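Local structure of NUDIX hydrolase (Jonesia denitrificans, 4KTB) at residues A[37-43]-A[130-136]; A[43-49]-A[137-143]; A[94-98]-A[146-152]. The protein is of unknown function but belongs to the NUDIX hydrolase clan and is possibly an asymmetric diadenosine tetraphosphate (Ap4A) hydrolase. All blocks are in the same frame, centred on the assembly; numbering follows the deposited sequence.

Contact 1: residues A[37-43]-A[130-136]; sequences LPLVYVD and RHHAVSL
Arg-130 comes only loosely to the phenol end of Tyr-41. Arg-130 NE forms a salt bridge with Asp-128. His-131 meets Tyr-41 more closely, with His-131 CE1 3.0 Å from Tyr-41 OH. The two rings lie obliquely, their planes at 48°. CG of His-131 sits between its backbone N and carbonyl carbon (chi1 57°). This brings the ring up to Tyr-41, while CB of His-131 touches CD1 of Leu-39 at 3.7 Å. The ring of His-132 is covered on one face by Pro-38, whose CB stands over its centre in a CH-pi contact. His-132 ND1 is hydrogen-bonded to the backbone N of His-82 of the second subunit. His-132 O accepts the N-H of Leu-39 at 2.8 Å. Ala-133 puts its CB over one face of the Tyr-41 ring, 3.9 Å from the centroid. Val-134 bonds through its N to Leu-39 O and through its O to Tyr-41 N, as parallel strands do. Ser-135 OG donates to Asp-43 OD2 at 2.6 Å, from above the carboxylate plane. Leu-136 N bonds to Tyr-41 O, and Leu-136 O takes the N-H of Asp-43. Tyr-117 OH also bonds to Asp-43 OD2. Two hydroxyls therefore grip one buried carboxylate oxygen, which is likely to fix the rotation of that group beside the strand pair.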
# COMPACT_ATOMS: atom_id res chain seq x y z
N LEU A 37 0.85 25.54 -11.97
CA LEU A 37 0.32 24.51 -11.06
C LEU A 37 0.78 23.13 -11.48
O LEU A 37 1.09 22.91 -12.64
CB LEU A 37 -1.21 24.49 -11.10
CG LEU A 37 -1.96 25.82 -11.00
CD1 LEU A 37 -3.38 25.64 -11.52
CD2 LEU A 37 -1.97 26.29 -9.56
N PRO A 38 0.81 22.18 -10.52
CA PRO A 38 1.17 20.81 -10.88
C PRO A 38 -0.04 20.14 -11.51
O PRO A 38 -1.18 20.47 -11.17
CB PRO A 38 1.49 20.15 -9.53
CG PRO A 38 0.74 20.94 -8.53
CD PRO A 38 0.68 22.36 -9.06
N LEU A 39 0.22 19.22 -12.44
CA LEU A 39 -0.85 18.55 -13.16
C LEU A 39 -1.01 17.16 -12.60
O LEU A 39 -0.02 16.52 -12.26
CB LEU A 39 -0.50 18.46 -14.64
CG LEU A 39 -0.17 19.81 -15.25
CD1 LEU A 39 0.39 19.70 -16.66
CD2 LEU A 39 -1.44 20.64 -15.22
N VAL A 40 -2.25 16.70 -12.52
CA VAL A 40 -2.54 15.33 -12.10
C VAL A 40 -2.39 14.37 -13.28
O VAL A 40 -3.05 14.51 -14.31
CB VAL A 40 -3.95 15.18 -11.52
CG1 VAL A 40 -4.16 13.77 -11.04
CG2 VAL A 40 -4.13 16.15 -10.37
N TYR A 41 -1.50 13.40 -13.10
CA TYR A 41 -1.17 12.43 -14.12
C TYR A 41 -1.41 11.02 -13.61
O TYR A 41 -1.55 10.82 -12.41
CB TYR A 41 0.32 12.57 -14.48
CG TYR A 41 0.51 13.41 -15.70
CD1 TYR A 41 0.02 14.69 -15.75
CD2 TYR A 41 1.14 12.90 -16.82
CE1 TYR A 41 0.18 15.47 -16.88
CE2 TYR A 41 1.31 13.66 -17.95
CZ TYR A 41 0.83 14.94 -17.97
OH TYR A 41 0.99 15.71 -19.10
N VAL A 42 -1.45 10.06 -14.52
CA VAL A 42 -1.34 8.65 -14.16
C VAL A 42 -0.22 7.99 -14.97
O VAL A 42 0.06 8.39 -16.10
CB VAL A 42 -2.65 7.84 -14.40
CG1 VAL A 42 -3.73 8.20 -13.37
CG2 VAL A 42 -3.16 8.03 -15.83
N ASP A 43 0.39 6.98 -14.37
CA ASP A 43 1.26 6.06 -15.08
C ASP A 43 0.71 4.67 -14.87
O ASP A 43 0.31 4.32 -13.75
CB ASP A 43 2.70 6.12 -14.56
CG ASP A 43 3.45 7.35 -15.04
OD1 ASP A 43 3.97 7.33 -16.16
OD2 ASP A 43 3.54 8.34 -14.28
N ARG A 130 8.14 19.96 -19.75
CA ARG A 130 6.98 20.80 -20.04
C ARG A 130 6.24 21.19 -18.78
O ARG A 130 5.60 22.23 -18.73
CB ARG A 130 5.99 20.09 -20.97
CG ARG A 130 6.59 19.18 -22.01
CD ARG A 130 5.56 18.15 -22.49
NE ARG A 130 5.50 16.97 -21.63
CZ ARG A 130 4.57 16.02 -21.71
NH1 ARG A 130 3.60 16.12 -22.62
NH2 ARG A 130 4.59 14.97 -20.90
N HIS A 131 6.31 20.35 -17.77
CA HIS A 131 5.42 20.53 -16.66
C HIS A 131 5.93 19.99 -15.34
O HIS A 131 6.96 19.31 -15.28
CB HIS A 131 4.06 19.89 -16.98
CG HIS A 131 4.13 18.43 -17.33
ND1 HIS A 131 3.62 17.93 -18.51
CD2 HIS A 131 4.62 17.36 -16.66
CE1 HIS A 131 3.80 16.62 -18.55
NE2 HIS A 131 4.39 16.25 -17.44
N HIS A 132 5.21 20.35 -14.28
CA HIS A 132 5.30 19.67 -13.02
C HIS A 132 4.10 18.74 -13.00
O HIS A 132 2.96 19.21 -12.93
CB HIS A 132 5.21 20.67 -11.87
CG HIS A 132 5.17 20.05 -10.49
ND1 HIS A 132 5.06 20.80 -9.36
CD2 HIS A 132 5.25 18.75 -10.10
CE1 HIS A 132 5.06 20.00 -8.30
NE2 HIS A 132 5.17 18.77 -8.72
N ALA A 133 4.37 17.44 -13.08
CA ALA A 133 3.31 16.44 -13.01
C ALA A 133 3.49 15.58 -11.77
O ALA A 133 4.57 15.08 -11.47
CB ALA A 133 3.27 15.58 -14.25
N VAL A 134 2.39 15.42 -11.04
CA VAL A 134 2.33 14.52 -9.91
C VAL A 134 1.53 13.31 -10.36
O VAL A 134 0.33 13.41 -10.61
CB VAL A 134 1.66 15.19 -8.71
CG1 VAL A 134 1.55 14.23 -7.52
CG2 VAL A 134 2.44 16.43 -8.30
N SER A 135 2.20 12.17 -10.48
CA SER A 135 1.58 11.02 -11.11
C SER A 135 1.32 9.85 -10.19
O SER A 135 2.23 9.37 -9.51
CB SER A 135 2.42 10.55 -12.29
OG SER A 135 1.69 9.62 -13.05
N LEU A 136 0.08 9.35 -10.20
CA LEU A 136 -0.29 8.15 -9.47
C LEU A 136 -0.02 6.93 -10.33
O LEU A 136 -0.63 6.75 -11.39
CB LEU A 136 -1.78 8.18 -9.10
CG LEU A 136 -2.17 9.33 -8.19
CD1 LEU A 136 -3.67 9.39 -8.01
CD2 LEU A 136 -1.51 9.17 -6.85
O HOH W 1 2.90 21.77 -14.18

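Contact 2: residues A[43-49]-A[137-143]; sequences DAVPVRV and AYIVPVR. With EDO (1,2-ethanediol), chain P.
Asp-43 and Tyr-138 carry on a parallel ladder that begins earlier in both strands, with Tyr-138 N donating to Asp-43 O at 2.7 Å. The bonds then pass from one strand to the other. Val-45 N gives to Tyr-138 O, and Val-140 N gives to Val-45 O at 2.6 Å. Val-47 N gives to Val-140 O, and Val-142 N closes the series on Val-47 O. Pro-46 and Pro-141 do not break it, because their nitrogens fall at positions that face away from the partner strand. Past the last direct bond a water takes over. It accepts from Val-49 N at 3.0 Å and donates to Val-142 O, with a weak bond to Val-47 O.

Apolar contacts lie on both faces. On the face of Ala-44, Pro-46 and Tyr-138, CB of Ala-44 meets CG2 of Val-140 at 3.6 Å. On the other face, Val-47 uses its two methyls separately. CG1, anti to the carbonyl carbon (chi1 -49°), touches CG2 of Ile-139 at 3.8 Å. CG2 rests against the ring of Pro-141.

Charged groups come in at the far end. CG2 of Val-49 lies over one face of the Arg-143 guanidinium, 3.8 Å from NH2. The side chain of Arg-48 leaves its backbone away from 137-143. Its NH1 and NH2 hold an ethanediol, probably from the crystallisation liquor, and the Arg-48 guanidinium also makes a cation-pi contact with Trp-157.

Helix 85-97 packs on the face of Ala-44 and Tyr-138, and helix 176-186 on that of Val-45 and Ile-139. A mixed sheet between helices in this way is typical of the alpha/beta/alpha sandwich of the Nudix fold.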
# COMPACT_ATOMS: atom_id res chain seq x y z
N ASP A 43 0.39 6.98 -14.37
CA ASP A 43 1.26 6.06 -15.08
C ASP A 43 0.71 4.67 -14.87
O ASP A 43 0.31 4.32 -13.75
CB ASP A 43 2.70 6.12 -14.56
CG ASP A 43 3.45 7.35 -15.04
OD1 ASP A 43 3.97 7.33 -16.16
OD2 ASP A 43 3.54 8.34 -14.28
N ALA A 44 0.65 3.91 -15.95
CA ALA A 44 0.24 2.52 -15.86
C ALA A 44 1.38 1.68 -16.39
O ALA A 44 1.84 1.90 -17.50
CB ALA A 44 -1.00 2.28 -16.69
N VAL A 45 1.84 0.72 -15.59
CA VAL A 45 2.81 -0.26 -16.04
C VAL A 45 2.06 -1.49 -16.55
O VAL A 45 1.40 -2.19 -15.77
CB VAL A 45 3.82 -0.64 -14.95
CG1 VAL A 45 4.58 -1.88 -15.33
CG2 VAL A 45 4.81 0.47 -14.72
N PRO A 46 2.12 -1.72 -17.87
CA PRO A 46 1.30 -2.79 -18.46
C PRO A 46 2.01 -4.12 -18.38
O PRO A 46 3.16 -4.24 -18.84
CB PRO A 46 1.16 -2.35 -19.93
CG PRO A 46 1.69 -0.91 -19.98
CD PRO A 46 2.72 -0.87 -18.91
N VAL A 47 1.35 -5.13 -17.80
CA VAL A 47 2.03 -6.40 -17.57
C VAL A 47 1.23 -7.62 -18.00
O VAL A 47 0.00 -7.59 -18.06
CB VAL A 47 2.42 -6.59 -16.09
CG1 VAL A 47 3.15 -5.37 -15.56
CG2 VAL A 47 1.19 -6.89 -15.24
N ARG A 48 1.96 -8.69 -18.29
CA ARG A 48 1.38 -10.01 -18.49
C ARG A 48 1.63 -10.79 -17.22
O ARG A 48 2.75 -10.82 -16.72
CB ARG A 48 2.07 -10.74 -19.64
CG ARG A 48 1.69 -10.25 -21.04
CD ARG A 48 2.44 -11.01 -22.11
NE ARG A 48 2.06 -10.58 -23.45
CZ ARG A 48 2.75 -10.83 -24.55
NH1 ARG A 48 3.88 -11.52 -24.48
NH2 ARG A 48 2.31 -10.39 -25.72
N VAL A 49 0.58 -11.43 -16.71
CA VAL A 49 0.70 -12.21 -15.49
C VAL A 49 0.30 -13.67 -15.71
O VAL A 49 -0.43 -13.98 -16.66
CB VAL A 49 -0.14 -11.61 -14.33
CG1 VAL A 49 0.31 -10.20 -14.02
CG2 VAL A 49 -1.61 -11.62 -14.68
N ALA A 137 0.90 6.09 -9.89
CA ALA A 137 1.40 5.03 -10.75
C ALA A 137 0.76 3.72 -10.37
O ALA A 137 0.62 3.40 -9.19
CB ALA A 137 2.91 4.93 -10.67
N TYR A 138 0.36 2.95 -11.37
CA TYR A 138 -0.20 1.65 -11.11
C TYR A 138 0.40 0.60 -12.03
O TYR A 138 0.78 0.89 -13.15
CB TYR A 138 -1.72 1.66 -11.28
CG TYR A 138 -2.45 2.69 -10.44
CD1 TYR A 138 -2.56 4.00 -10.87
CD2 TYR A 138 -3.06 2.35 -9.24
CE1 TYR A 138 -3.23 4.94 -10.14
CE2 TYR A 138 -3.74 3.30 -8.48
CZ TYR A 138 -3.82 4.60 -8.95
OH TYR A 138 -4.47 5.57 -8.26
N ILE A 139 0.49 -0.62 -11.52
CA ILE A 139 0.76 -1.77 -12.36
C ILE A 139 -0.58 -2.28 -12.90
O ILE A 139 -1.48 -2.61 -12.12
CB ILE A 139 1.39 -2.90 -11.56
CG1 ILE A 139 2.81 -2.52 -11.15
CG2 ILE A 139 1.42 -4.18 -12.35
CD1 ILE A 139 3.39 -3.47 -10.13
N VAL A 140 -0.70 -2.36 -14.22
CA VAL A 140 -1.95 -2.79 -14.82
C VAL A 140 -1.79 -4.06 -15.66
O VAL A 140 -1.14 -4.04 -16.71
CB VAL A 140 -2.60 -1.68 -15.67
CG1 VAL A 140 -3.98 -2.14 -16.12
CG2 VAL A 140 -2.70 -0.37 -14.88
N PRO A 141 -2.33 -5.18 -15.16
CA PRO A 141 -2.26 -6.35 -16.02
C PRO A 141 -3.25 -6.13 -17.15
O PRO A 141 -4.30 -5.51 -16.93
CB PRO A 141 -2.71 -7.50 -15.10
CG PRO A 141 -2.52 -6.96 -13.69
CD PRO A 141 -2.86 -5.50 -13.83
N VAL A 142 -2.89 -6.58 -18.35
CA VAL A 142 -3.80 -6.53 -19.47
C VAL A 142 -4.12 -7.95 -19.84
O VAL A 142 -3.23 -8.79 -19.94
CB VAL A 142 -3.21 -5.81 -20.69
CG1 VAL A 142 -3.34 -4.32 -20.51
CG2 VAL A 142 -1.77 -6.21 -20.88
N ARG A 143 -5.41 -8.21 -20.02
CA ARG A 143 -5.89 -9.57 -20.18
C ARG A 143 -6.15 -9.92 -21.65
O ARG A 143 -6.31 -11.09 -21.99
CB ARG A 143 -7.15 -9.80 -19.33
CG ARG A 143 -7.06 -9.29 -17.89
CD ARG A 143 -6.24 -10.20 -17.00
NE ARG A 143 -5.91 -9.58 -15.72
CZ ARG A 143 -5.50 -10.23 -14.64
NH1 ARG A 143 -5.23 -9.57 -13.52
NH2 ARG A 143 -5.37 -11.55 -14.68
C1 EDO P . 5.51 -10.46 -27.26
O1 EDO P . 4.37 -11.32 -27.31
C2 EDO P . 6.77 -11.27 -27.02
O2 EDO P . 6.65 -12.03 -25.82
O HOH W 2 -1.78 -10.38 -18.27

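Contact 3: residues A[94-98]-A[146-152]; sequences EKDLG and CSPQQNN
Leu-97 and Ser-147 are joined through the backbone, Ser-147 N donating to Leu-97 O at 2.9 Å. A second such bond runs from Gln-149 N to Asp-96 O, also 2.9 Å. In both, the donor stands well above the carbonyl plane. The two carbonyls belong to the last turn of helix 85-97, and the passing loop supplies their N-H partners. Gly-98 follows with a positive phi of 92°. A beta carbon at this backbone conformation would collide with Leu-97 O. In this Nudix-clan fold the helix packs on the mixed sheet, and residues 146-152 belong to the connection between strands 133-141 and 154-158. Here the connection passes the C-terminal end of the helix. It turns back through a type II' beta turn from Gln-149 to Asn-152.

Polar side chains meet at that turn. Asn-152 ND2 donates to Asp-96 OD1, but the modelled length is very short and so doubtful. The two side chains cross at about a right angle, with the carboxylate and amide planes 56° apart. Arg-63 makes a further, long and weak ion pair with Asp-96.

The remaining contacts are packing. Gln-149 bends at chi2 (-78°), which folds its chain under the helix end. Its CB lies 3.1 Å from Lys-95 O, and its CG 3.2 Å from Gly-98 N. An alanine here would remove CG and the amide and is likely to leave a gap beneath the backbone of Gly-98. Leu-97 CD1 touches Cys-146 SG at 3.9 Å, and both side chains also pack on Leu-155. Nearer the solvent, the aliphatic chain of Lys-95 crosses the end of Gln-150, with Lys-95 CG 3.5 Å from Gln-150 OE1.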
# COMPACT_ATOMS: atom_id res chain seq x y z
N GLU A 94 -6.60 2.20 -23.37
CA GLU A 94 -7.21 2.07 -24.68
C GLU A 94 -6.42 2.87 -25.70
O GLU A 94 -6.11 2.38 -26.78
CB GLU A 94 -8.65 2.57 -24.60
CG GLU A 94 -9.56 2.04 -25.66
CD GLU A 94 -9.59 2.91 -26.89
OE1 GLU A 94 -9.18 4.08 -26.79
OE2 GLU A 94 -10.04 2.42 -27.96
N LYS A 95 -6.09 4.10 -25.33
CA LYS A 95 -5.37 5.04 -26.20
C LYS A 95 -4.02 4.55 -26.70
O LYS A 95 -3.65 4.81 -27.84
CB LYS A 95 -5.20 6.38 -25.47
CG LYS A 95 -4.34 7.41 -26.19
CD LYS A 95 -4.42 8.76 -25.49
CE LYS A 95 -3.38 9.71 -26.04
NZ LYS A 95 -2.04 9.06 -25.99
N ASP A 96 -3.27 3.84 -25.85
CA ASP A 96 -1.92 3.39 -26.22
C ASP A 96 -1.87 1.95 -26.74
O ASP A 96 -1.00 1.59 -27.53
CB ASP A 96 -0.96 3.56 -25.02
CG ASP A 96 -0.30 4.93 -24.97
OD1 ASP A 96 0.03 5.49 -26.03
OD2 ASP A 96 -0.09 5.46 -23.85
N LEU A 97 -2.82 1.12 -26.31
CA LEU A 97 -2.73 -0.34 -26.51
C LEU A 97 -3.91 -0.94 -27.26
O LEU A 97 -3.97 -2.15 -27.48
CB LEU A 97 -2.60 -1.06 -25.16
CG LEU A 97 -1.37 -0.76 -24.31
CD1 LEU A 97 -1.38 -1.62 -23.06
CD2 LEU A 97 -0.09 -0.98 -25.13
N GLY A 98 -4.85 -0.09 -27.63
CA GLY A 98 -6.03 -0.55 -28.33
C GLY A 98 -7.18 -0.89 -27.39
O GLY A 98 -6.97 -1.07 -26.19
N CYS A 146 -3.06 -6.59 -27.40
CA CYS A 146 -2.69 -5.19 -27.45
C CYS A 146 -2.02 -4.88 -28.78
O CYS A 146 -1.40 -5.75 -29.38
CB CYS A 146 -1.71 -4.86 -26.33
SG CYS A 146 -2.28 -5.11 -24.66
N SER A 147 -2.13 -3.64 -29.22
CA SER A 147 -1.35 -3.21 -30.37
C SER A 147 -1.01 -1.74 -30.16
O SER A 147 -1.88 -0.96 -29.78
CB SER A 147 -2.10 -3.42 -31.68
OG SER A 147 -3.32 -2.71 -31.73
N PRO A 148 0.25 -1.38 -30.41
CA PRO A 148 0.70 0.00 -30.18
C PRO A 148 -0.11 0.99 -31.02
O PRO A 148 -0.19 0.85 -32.24
CB PRO A 148 2.16 -0.01 -30.64
CG PRO A 148 2.25 -1.18 -31.59
CD PRO A 148 1.29 -2.21 -31.04
N GLN A 149 -0.71 1.98 -30.37
CA GLN A 149 -1.58 2.92 -31.09
C GLN A 149 -0.96 4.30 -31.33
O GLN A 149 -0.03 4.72 -30.62
CB GLN A 149 -2.90 3.12 -30.33
CG GLN A 149 -3.59 1.84 -29.88
CD GLN A 149 -4.33 1.15 -31.00
OE1 GLN A 149 -4.14 -0.04 -31.25
NE2 GLN A 149 -5.19 1.89 -31.68
N GLN A 150 -1.49 4.99 -32.33
CA GLN A 150 -1.18 6.39 -32.58
C GLN A 150 0.33 6.66 -32.76
O GLN A 150 0.94 6.14 -33.70
CB GLN A 150 -1.82 7.28 -31.50
CG GLN A 150 -3.35 7.10 -31.43
CD GLN A 150 -4.06 8.01 -30.43
OE1 GLN A 150 -3.48 8.45 -29.44
NE2 GLN A 150 -5.34 8.29 -30.69
N ASN A 151 0.92 7.46 -31.88
CA ASN A 151 2.34 7.76 -32.03
C ASN A 151 3.26 6.67 -31.50
O ASN A 151 4.48 6.84 -31.48
CB ASN A 151 2.69 9.13 -31.42
CG ASN A 151 2.12 10.29 -32.21
OD1 ASN A 151 1.18 10.11 -32.99
ND2 ASN A 151 2.69 11.48 -32.04
N ASN A 152 2.67 5.54 -31.10
CA ASN A 152 3.45 4.39 -30.66
C ASN A 152 3.89 3.48 -31.81
O ASN A 152 3.07 2.84 -32.45
CB ASN A 152 2.66 3.58 -29.64
CG ASN A 152 2.46 4.33 -28.36
OD1 ASN A 152 3.40 4.90 -27.84
ND2 ASN A 152 1.22 4.37 -27.88

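In the fold
Contacts 1 and 2 are two halves of one pairing, strand 39-49 with strand 133-141, and share Asp-43. Their centres are 19 Å apart, on opposite sides of the chain's centre. Both are buried. Contact 1 adds rings and a bonded carboxylate to the ladder and lies against the second subunit. Contact 2 is mostly aliphatic, and its arginine end comes near the third subunit. Contact 3 is only partly buried and has no strand pairing; its loop touches a helix end. No other subunit touches its segments. Leu-97 ties it to contact 2, its CD1 lying 4.1 Å from Pro-46 CB. Contact 1 does not touch contact 3.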